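Long-range contacts in serine repeat antigen 5 (Plasmodium falciparum, PDB 6X42), which is a papain-family, protease-like antigen of the malaria parasite, probably a pseudoenzyme that retains the protease fold without ordinary cysteine protease activity: residues Glu45-Cys50 / Arg243-Pro248; Lys59-Thr64 / Ser188-Ile193; Met184-Val189 / Val274-Val279. All blocks are in the same frame, centred on the assembly; numbering follows the deposited sequence.

Contact 1 joins two loops that carry sequence motifs of the papain-family cleft, with the probable oxyanion-hole glutamine, Q47, and N244, probably the asparagine of the Asn-His pair. Contacts 2 and 3 belong to the scaffold behind it, where helix 53-68 and helix 172-186 meet the sheet. They share S188 and V189, and their centres are 7 Å apart. A probable hydrogen bond from V275 N to I190 O (2.8 Å) ties their strands together. Contact 1 is centred 14 Å from contact 2 and is linked to it by the salt bridge between E45 OE2 and K59 NZ (2.8 Å); contact 3 is 21 Å from contact 1 between centres and does not touch it.

Contact 1: Glu45-Cys50 / Arg243-Pro248; sequences EDQGNC and RNSWGP
Q47 grips S245 twice. Its backbone N donates to S245 O over 2.8 Å, nearly straight at 172°, while S245 OG donates to Q47 OE1 over 2.7 Å. The serine reaches that oxygen because OG sits between its own backbone N and carbonyl carbon. The other end of the amide is occupied too: Q47 NE2 lies 2.9 Å from C50 O, in the plane of that carbonyl, so the carboxamide is held from both ends and its rotation is fixed. Two residues beyond S245, G247 N donates to E45 O at 2.9 Å, a bond bent to 140°. With the first backbone bond it makes a single bridge between D46 and W246. D46 OD1 accepts from G48 N, two residues on, forming an Asx turn that shapes the loop.

Two waters extend the join. One accepts from E45 N and donates to N244 O; the other donates to E45 OE2 and meets R243 NH2 weakly. E45 OE2 is chiefly paired with K75 and K59, R243 NH1 with L42 O and R243 NH2 with Q43 O. Outward, the W246 indole lies alongside Q47, whose CD sits at the ring edge, 3.7 Å from W246 NE1, the amide and ring planes 68° apart. One indole face receives N244 ND2, 3.3 Å above the plane, and W250 meets the ring edge-to-face.

The QGNC and NSWG sequences match family motifs that flank the active site, consistent with Q47 as the oxyanion-hole glutamine and N244, bonded through OD1 to H219, as the asparagine of the Asn-His pair. The chemistry implies that S245 probably acts as a second-shell residue, orienting the glutamine amide while C50 O, in the glutamine's own loop, secures its other end.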
loop_
_atom_site.group_PDB
_atom_site.type_symbol
_atom_site.label_atom_id
_atom_site.label_comp_id
_atom_site.label_asym_id
_atom_site.label_seq_id
_atom_site.Cartn_x
_atom_site.Cartn_y
_atom_site.Cartn_z
ATOM N N GLU A 45 1.446 5.532 -10.120
ATOM C CA GLU A 45 2.735 5.208 -10.718
ATOM C C GLU A 45 2.659 3.896 -11.494
ATOM O O GLU A 45 1.698 3.142 -11.389
ATOM C CB GLU A 45 3.829 5.188 -9.647
ATOM C CG GLU A 45 3.955 6.556 -8.969
ATOM C CD GLU A 45 5.100 6.668 -7.989
ATOM O OE1 GLU A 45 6.213 6.246 -8.323
ATOM O OE2 GLU A 45 4.902 7.211 -6.891
ATOM N N ASP A 46 3.681 3.666 -12.326
ATOM C CA ASP A 46 3.789 2.499 -13.203
ATOM C C ASP A 46 5.103 1.790 -12.908
ATOM O O ASP A 46 6.183 2.285 -13.258
ATOM C CB ASP A 46 3.706 2.935 -14.674
ATOM C CG ASP A 46 3.655 1.782 -15.674
ATOM O OD1 ASP A 46 3.842 0.609 -15.284
ATOM O OD2 ASP A 46 3.447 2.095 -16.881
ATOM N N GLN A 47 5.023 0.629 -12.260
ATOM C CA GLN A 47 6.201 -0.163 -11.930
ATOM C C GLN A 47 6.864 -0.800 -13.153
ATOM O O GLN A 47 7.992 -1.311 -13.047
ATOM C CB GLN A 47 5.847 -1.248 -10.931
ATOM C CG GLN A 47 5.019 -2.373 -11.498
ATOM C CD GLN A 47 4.555 -3.354 -10.445
ATOM O OE1 GLN A 47 3.642 -3.084 -9.665
ATOM N NE2 GLN A 47 5.196 -4.508 -10.401
ATOM N N GLY A 48 6.198 -0.798 -14.302
ATOM C CA GLY A 48 6.775 -1.413 -15.483
ATOM C C GLY A 48 6.919 -2.912 -15.306
ATOM O O GLY A 48 6.193 -3.552 -14.542
ATOM N N ASN A 49 7.905 -3.476 -15.989
ATOM C CA ASN A 49 8.033 -4.929 -16.070
ATOM C C ASN A 49 9.078 -5.493 -15.104
ATOM O O ASN A 49 9.884 -6.352 -15.461
ATOM C CB ASN A 49 8.298 -5.340 -17.513
ATOM C CG ASN A 49 7.118 -5.029 -18.436
ATOM O OD1 ASN A 49 5.980 -4.886 -17.984
ATOM N ND2 ASN A 49 7.383 -4.917 -19.734
ATOM N N CYS A 50 9.049 -5.021 -13.856
ATOM C CA CYS A 50 9.780 -5.609 -12.746
ATOM C C CYS A 50 8.797 -5.848 -11.608
ATOM O O CYS A 50 7.744 -5.206 -11.535
ATOM C CB CYS A 50 10.911 -4.709 -12.224
ATOM S SG CYS A 50 12.293 -4.497 -13.362
ATOM N N ARG A 243 -5.636 0.903 -4.742
ATOM C CA ARG A 243 -4.636 1.518 -5.614
ATOM C C ARG A 243 -3.657 0.455 -6.093
ATOM O O ARG A 243 -3.106 -0.303 -5.289
ATOM C CB ARG A 243 -3.871 2.586 -4.836
ATOM C CG ARG A 243 -2.768 3.312 -5.616
ATOM C CD ARG A 243 -2.126 4.311 -4.737
ATOM N NE ARG A 243 -0.893 4.893 -5.243
ATOM C CZ ARG A 243 -0.759 6.093 -5.800
ATOM N NH1 ARG A 243 -1.795 6.843 -6.112
ATOM N NH2 ARG A 243 0.445 6.561 -6.032
ATOM N N ASN A 244 -3.412 0.425 -7.401
ATOM C CA ASN A 244 -2.391 -0.417 -8.016
ATOM C C ASN A 244 -1.273 0.466 -8.557
ATOM O O ASN A 244 -1.396 1.690 -8.596
ATOM C CB ASN A 244 -3.026 -1.273 -9.119
ATOM C CG ASN A 244 -2.284 -2.567 -9.402
ATOM O OD1 ASN A 244 -1.207 -2.836 -8.877
ATOM N ND2 ASN A 244 -2.887 -3.379 -10.261
ATOM N N SER A 245 -0.182 -0.176 -8.983
ATOM C CA SER A 245 1.016 0.474 -9.490
ATOM C C SER A 245 1.322 0.041 -10.928
ATOM O O SER A 245 2.484 -0.183 -11.297
ATOM C CB SER A 245 2.214 0.254 -8.568
ATOM O OG SER A 245 2.397 -1.108 -8.244
ATOM N N TRP A 246 0.268 -0.067 -11.740
ATOM C CA TRP A 246 0.371 -0.452 -13.145
ATOM C C TRP A 246 0.022 0.717 -14.056
ATOM O O TRP A 246 -0.335 0.528 -15.230
ATOM C CB TRP A 246 -0.479 -1.687 -13.444
ATOM C CG TRP A 246 -0.005 -2.953 -12.766
ATOM C CD1 TRP A 246 1.162 -3.153 -12.093
ATOM C CD2 TRP A 246 -0.715 -4.196 -12.708
ATOM N NE1 TRP A 246 1.208 -4.439 -11.598
ATOM C CE2 TRP A 246 0.074 -5.101 -11.976
ATOM C CE3 TRP A 246 -1.953 -4.626 -13.203
ATOM C CZ2 TRP A 246 -0.343 -6.406 -11.706
ATOM C CZ3 TRP A 246 -2.350 -5.918 -12.951
ATOM C CH2 TRP A 246 -1.552 -6.792 -12.205
ATOM N N GLY A 247 0.157 1.931 -13.534
ATOM C CA GLY A 247 -0.078 3.127 -14.297
ATOM C C GLY A 247 -1.528 3.554 -14.300
ATOM O O GLY A 247 -2.429 2.819 -13.885
ATOM N N PRO A 248 -1.775 4.777 -14.775
ATOM C CA PRO A 248 -3.117 5.369 -14.688
ATOM C C PRO A 248 -4.084 4.925 -15.772
ATOM O O PRO A 248 -5.235 5.371 -15.764
ATOM C CB PRO A 248 -2.830 6.866 -14.798
ATOM C CG PRO A 248 -1.592 6.929 -15.676
ATOM C CD PRO A 248 -0.765 5.744 -15.228
HETATM O O HOH W 1 0.434 3.798 -8.141
HETATM O O HOH W 2 3.185 6.509 -4.787
#

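Contact 2: Lys59-Thr64 / Ser188-Ile193; sequences KYHLET and SVIAYI
H61 leaves helix 53-68 pointing at the start of strand 189-193, and most atoms of its side chain meet residues there. CB rests against I190 CG1 at 3.8 Å, the two side chains crossing at about a right angle. CG, anti to the backbone N (chi1 -176°), carries the ring on past the isoleucine, with I190 N over one imidazole face and CD2 4.1 Å from I190 CD1. At the ring edge, ND1 meets S188 OG in plane, a 3.0 Å hydrogen bond, and CE1 comes 3.1 Å from S188 O. NE2, at the far end, is hydrogen-bonded to F277 N of the neighbouring strand.

S188 OG also lies 2.7 Å from T64 OG1, one helical turn beyond Y60; T64 OG1 is hydrogen-bonded to K186 O as well. The tyrosine contributes packing, its CE2 lying 3.9 Å from S188 CB.

This is the central helix of the papain-like fold docking on the sheet of the opposite domain through a buried polar cluster. The serine hydroxyl stands between histidine and threonine, and the imidazole has a partner on each nitrogen, so the ring is probably held in one orientation inside the core.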
loop_
_atom_site.group_PDB
_atom_site.type_symbol
_atom_site.label_atom_id
_atom_site.label_comp_id
_atom_site.label_asym_id
_atom_site.label_seq_id
_atom_site.Cartn_x
_atom_site.Cartn_y
_atom_site.Cartn_z
ATOM N N LYS A 59 6.009 2.367 -0.040
ATOM C CA LYS A 59 6.338 3.787 -0.049
ATOM C C LYS A 59 5.077 4.643 -0.070
ATOM O O LYS A 59 5.043 5.725 0.536
ATOM C CB LYS A 59 7.295 4.140 -1.195
ATOM C CG LYS A 59 6.627 4.464 -2.517
ATOM C CD LYS A 59 7.644 4.646 -3.660
ATOM C CE LYS A 59 6.994 5.154 -4.917
ATOM N NZ LYS A 59 6.795 6.626 -4.877
ATOM N N TYR A 60 4.029 4.183 -0.766
ATOM C CA TYR A 60 2.782 4.938 -0.778
ATOM C C TYR A 60 2.179 5.024 0.621
ATOM O O TYR A 60 1.641 6.056 1.010
ATOM C CB TYR A 60 1.790 4.328 -1.753
ATOM C CG TYR A 60 0.447 5.016 -1.771
ATOM C CD1 TYR A 60 0.237 6.193 -2.500
ATOM C CD2 TYR A 60 -0.609 4.521 -1.018
ATOM C CE1 TYR A 60 -1.007 6.808 -2.530
ATOM C CE2 TYR A 60 -1.845 5.123 -1.038
ATOM C CZ TYR A 60 -2.050 6.266 -1.786
ATOM O OH TYR A 60 -3.315 6.819 -1.792
ATOM N N HIS A 61 2.275 3.943 1.395
ATOM C CA HIS A 61 1.811 3.963 2.779
ATOM C C HIS A 61 2.548 5.031 3.590
ATOM O O HIS A 61 1.920 5.766 4.353
ATOM C CB HIS A 61 1.943 2.549 3.352
ATOM C CG HIS A 61 1.414 2.371 4.746
ATOM N ND1 HIS A 61 0.132 2.691 5.126
ATOM C CD2 HIS A 61 1.998 1.834 5.842
ATOM C CE1 HIS A 61 -0.031 2.393 6.408
ATOM N NE2 HIS A 61 1.077 1.843 6.859
ATOM N N LEU A 62 3.867 5.162 3.410
ATOM C CA LEU A 62 4.590 6.257 4.053
ATOM C C LEU A 62 4.178 7.616 3.494
ATOM O O LEU A 62 4.100 8.598 4.249
ATOM C CB LEU A 62 6.099 6.067 3.921
ATOM C CG LEU A 62 6.767 4.989 4.746
ATOM C CD1 LEU A 62 8.281 5.068 4.550
ATOM C CD2 LEU A 62 6.414 5.156 6.228
ATOM N N GLU A 63 3.929 7.706 2.180
ATOM C CA GLU A 63 3.469 8.971 1.590
ATOM C C GLU A 63 2.120 9.409 2.181
ATOM O O GLU A 63 1.916 10.598 2.457
ATOM C CB GLU A 63 3.393 8.873 0.060
ATOM C CG GLU A 63 4.783 8.733 -0.583
ATOM C CD GLU A 63 4.776 8.125 -1.985
ATOM O OE1 GLU A 63 3.677 7.788 -2.500
ATOM O OE2 GLU A 63 5.881 7.988 -2.578
ATOM N N THR A 64 1.186 8.472 2.406
ATOM C CA THR A 64 -0.094 8.890 2.991
ATOM C C THR A 64 0.074 9.252 4.458
ATOM O O THR A 64 -0.579 10.179 4.940
ATOM C CB THR A 64 -1.236 7.880 2.774
ATOM O OG1 THR A 64 -1.042 6.669 3.526
ATOM C CG2 THR A 64 -1.404 7.519 1.299
ATOM N N SER A 188 -4.031 4.891 4.414
ATOM C CA SER A 188 -3.938 3.692 3.592
ATOM C C SER A 188 -3.499 2.541 4.490
ATOM O O SER A 188 -2.998 2.753 5.601
ATOM C CB SER A 188 -2.899 3.845 2.480
ATOM O OG SER A 188 -1.584 4.029 3.019
ATOM N N VAL A 189 -3.626 1.325 3.955
ATOM C CA VAL A 189 -2.826 0.193 4.396
ATOM C C VAL A 189 -2.166 -0.417 3.167
ATOM O O VAL A 189 -2.581 -0.183 2.029
ATOM C CB VAL A 189 -3.635 -0.879 5.158
ATOM C CG1 VAL A 189 -4.299 -0.292 6.383
ATOM C CG2 VAL A 189 -4.651 -1.567 4.235
ATOM N N ILE A 190 -1.121 -1.208 3.402
ATOM C CA ILE A 190 -0.569 -2.098 2.393
ATOM C C ILE A 190 -1.432 -3.349 2.385
ATOM O O ILE A 190 -1.795 -3.849 3.456
ATOM C CB ILE A 190 0.892 -2.435 2.737
ATOM C CG1 ILE A 190 1.750 -1.178 2.887
ATOM C CG2 ILE A 190 1.453 -3.398 1.686
ATOM C CD1 ILE A 190 3.052 -1.444 3.652
ATOM N N ALA A 191 -1.779 -3.850 1.203
ATOM C CA ALA A 191 -2.537 -5.094 1.107
ATOM C C ALA A 191 -1.865 -6.025 0.119
ATOM O O ALA A 191 -1.318 -5.568 -0.894
ATOM C CB ALA A 191 -3.995 -4.858 0.678
ATOM N N TYR A 192 -1.936 -7.321 0.367
ATOM C CA TYR A 192 -1.369 -8.338 -0.541
ATOM C C TYR A 192 -2.499 -9.055 -1.252
ATOM O O TYR A 192 -3.449 -9.375 -0.610
ATOM C CB TYR A 192 -0.447 -9.334 0.166
ATOM C CG TYR A 192 0.995 -8.981 -0.075
ATOM C CD1 TYR A 192 1.704 -8.225 0.838
ATOM C CD2 TYR A 192 1.616 -9.305 -1.268
ATOM C CE1 TYR A 192 3.012 -7.850 0.597
ATOM C CE2 TYR A 192 2.923 -8.934 -1.528
ATOM C CZ TYR A 192 3.627 -8.209 -0.588
ATOM O OH TYR A 192 4.915 -7.837 -0.829
ATOM N N ILE A 193 -2.372 -9.219 -2.554
ATOM C CA ILE A 193 -3.274 -9.970 -3.408
ATOM C C ILE A 193 -2.444 -10.889 -4.299
ATOM O O ILE A 193 -1.225 -10.777 -4.392
ATOM C CB ILE A 193 -4.170 -9.047 -4.269
ATOM C CG1 ILE A 193 -3.347 -8.216 -5.267
ATOM C CG2 ILE A 193 -4.981 -8.124 -3.365
ATOM C CD1 ILE A 193 -4.220 -7.494 -6.299
#

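Contact 3: Met184-Val189 / Val274-Val279; sequences MNKGSV and VVIFNV
V189 puts both of its methyl groups against strand 273-280. CG1 packs on I276 CG2 at 3.7 Å and CG2 on V274 CG1 at 3.9 Å, so the valine straddles two residues that lie on the same face of the strand, with V275 between them turned away. The spread of the branches follows from chi1 of -59°, which sets CG1 anti to the carbonyl carbon and wedges CG2 between that carbon and the backbone N. CB, in the fork, stands 3.9 Å from V275 O. The methyls slant across their partners and make a purely apolar contact.

V189 begins strand 189-193, which runs antiparallel to 273-280 in the mixed sheet of the papain-like fold. Helix 172-186 precedes it, ending where G187 takes a positive phi (93°), and after S188 the chain enters the strand. The helix then covers the face that bears V189, V274 and I276: I179 touches both valines, and E182 touches V189 and I276. On the other face, V275 and F277 pack against helix 99-109.

K186, the last residue of that helix, extends its side chain towards the far end of the strand. The straight run of the chain lays CE 3.4 Å from F277 O, and the bend at chi4 (81°) then swings NZ past I276 CD1 at 4.1 Å, the lysine and isoleucine crossing at about a right angle. The ammonium group is claimed chiefly by E182, one turn back on the same helix, in a salt bridge. A water 2.9 Å from K186 NZ accepts from it and donates to N278 OD1, while N278 ND2 holds T161 OG1 in the neighbouring antiparallel strand 160-164.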
loop_
_atom_site.group_PDB
_atom_site.type_symbol
_atom_site.label_atom_id
_atom_site.label_comp_id
_atom_site.label_asym_id
_atom_site.label_seq_id
_atom_site.Cartn_x
_atom_site.Cartn_y
_atom_site.Cartn_z
ATOM N N MET A 184 -8.478 5.421 7.789
ATOM C CA MET A 184 -8.845 6.732 8.320
ATOM C C MET A 184 -7.650 7.437 8.948
ATOM O O MET A 184 -7.432 8.629 8.721
ATOM C CB MET A 184 -9.951 6.572 9.361
ATOM C CG MET A 184 -11.272 6.189 8.732
ATOM S SD MET A 184 -12.626 6.031 9.893
ATOM C CE MET A 184 -12.552 7.627 10.712
ATOM N N ASN A 185 -6.857 6.713 9.742
ATOM C CA ASN A 185 -5.817 7.350 10.538
ATOM C C ASN A 185 -4.503 7.537 9.791
ATOM O O ASN A 185 -3.833 8.565 9.986
ATOM C CB ASN A 185 -5.563 6.530 11.802
ATOM C CG ASN A 185 -6.707 6.608 12.801
ATOM O OD1 ASN A 185 -7.601 7.457 12.706
ATOM N ND2 ASN A 185 -6.702 5.690 13.743
ATOM N N LYS A 186 -4.106 6.565 8.964
ATOM C CA LYS A 186 -2.837 6.625 8.251
ATOM C C LYS A 186 -2.972 6.952 6.771
ATOM O O LYS A 186 -1.950 7.190 6.111
ATOM C CB LYS A 186 -2.092 5.297 8.402
ATOM C CG LYS A 186 -1.555 5.038 9.816
ATOM C CD LYS A 186 -1.056 3.599 9.999
ATOM C CE LYS A 186 -0.354 3.433 11.308
ATOM N NZ LYS A 186 -1.315 3.257 12.408
ATOM N N GLY A 187 -4.193 6.951 6.229
ATOM C CA GLY A 187 -4.441 7.252 4.837
ATOM C C GLY A 187 -4.477 6.043 3.933
ATOM O O GLY A 187 -4.931 6.159 2.780
ATOM N N SER A 188 -4.031 4.891 4.414
ATOM C CA SER A 188 -3.938 3.692 3.592
ATOM C C SER A 188 -3.499 2.541 4.490
ATOM O O SER A 188 -2.998 2.753 5.601
ATOM C CB SER A 188 -2.899 3.845 2.480
ATOM O OG SER A 188 -1.584 4.029 3.019
ATOM N N VAL A 189 -3.626 1.325 3.955
ATOM C CA VAL A 189 -2.826 0.193 4.396
ATOM C C VAL A 189 -2.166 -0.417 3.167
ATOM O O VAL A 189 -2.581 -0.183 2.029
ATOM C CB VAL A 189 -3.635 -0.879 5.158
ATOM C CG1 VAL A 189 -4.299 -0.292 6.383
ATOM C CG2 VAL A 189 -4.651 -1.567 4.235
ATOM N N VAL A 274 -2.998 -7.629 5.175
ATOM C CA VAL A 274 -2.664 -6.215 5.202
ATOM C C VAL A 274 -1.489 -5.989 6.137
ATOM O O VAL A 274 -1.297 -6.726 7.111
ATOM C CB VAL A 274 -3.869 -5.337 5.596
ATOM C CG1 VAL A 274 -5.009 -5.428 4.574
ATOM C CG2 VAL A 274 -4.401 -5.664 6.960
ATOM N N VAL A 275 -0.746 -4.920 5.866
ATOM C CA VAL A 275 0.395 -4.497 6.666
ATOM C C VAL A 275 0.281 -3.004 6.936
ATOM O O VAL A 275 -0.049 -2.218 6.038
ATOM C CB VAL A 275 1.740 -4.826 5.981
ATOM C CG1 VAL A 275 2.919 -4.379 6.824
ATOM C CG2 VAL A 275 1.843 -6.295 5.680
ATOM N N ILE A 276 0.573 -2.618 8.174
ATOM C CA ILE A 276 0.694 -1.221 8.572
ATOM C C ILE A 276 2.081 -0.991 9.158
ATOM O O ILE A 276 2.683 -1.890 9.754
ATOM C CB ILE A 276 -0.395 -0.744 9.551
ATOM C CG1 ILE A 276 -0.318 -1.474 10.868
ATOM C CG2 ILE A 276 -1.768 -0.944 8.940
ATOM C CD1 ILE A 276 -1.199 -0.861 11.940
ATOM N N PHE A 277 2.612 0.208 8.917
ATOM C CA PHE A 277 3.890 0.621 9.473
ATOM C C PHE A 277 3.661 1.438 10.733
ATOM O O PHE A 277 2.783 2.313 10.766
ATOM C CB PHE A 277 4.668 1.437 8.460
ATOM C CG PHE A 277 5.199 0.648 7.275
ATOM C CD1 PHE A 277 5.342 -0.734 7.300
ATOM C CD2 PHE A 277 5.600 1.323 6.126
ATOM C CE1 PHE A 277 5.858 -1.408 6.199
ATOM C CE2 PHE A 277 6.126 0.639 5.028
ATOM C CZ PHE A 277 6.262 -0.713 5.076
ATOM N N ASN A 278 4.465 1.168 11.753
ATOM C CA ASN A 278 4.381 1.862 13.036
ATOM C C ASN A 278 5.550 2.838 13.113
ATOM O O ASN A 278 6.687 2.438 13.366
ATOM C CB ASN A 278 4.415 0.831 14.147
ATOM C CG ASN A 278 3.311 -0.198 14.013
ATOM O OD1 ASN A 278 2.158 0.147 13.771
ATOM N ND2 ASN A 278 3.662 -1.466 14.144
ATOM N N VAL A 279 5.270 4.116 12.858
ATOM C CA VAL A 279 6.317 5.127 12.784
ATOM C C VAL A 279 5.971 6.335 13.643
ATOM O O VAL A 279 4.803 6.644 13.888
ATOM C CB VAL A 279 6.579 5.564 11.331
ATOM C CG1 VAL A 279 6.929 4.355 10.467
ATOM C CG2 VAL A 279 5.367 6.290 10.792
HETATM O O HOH W 3 0.491 2.144 14.345
#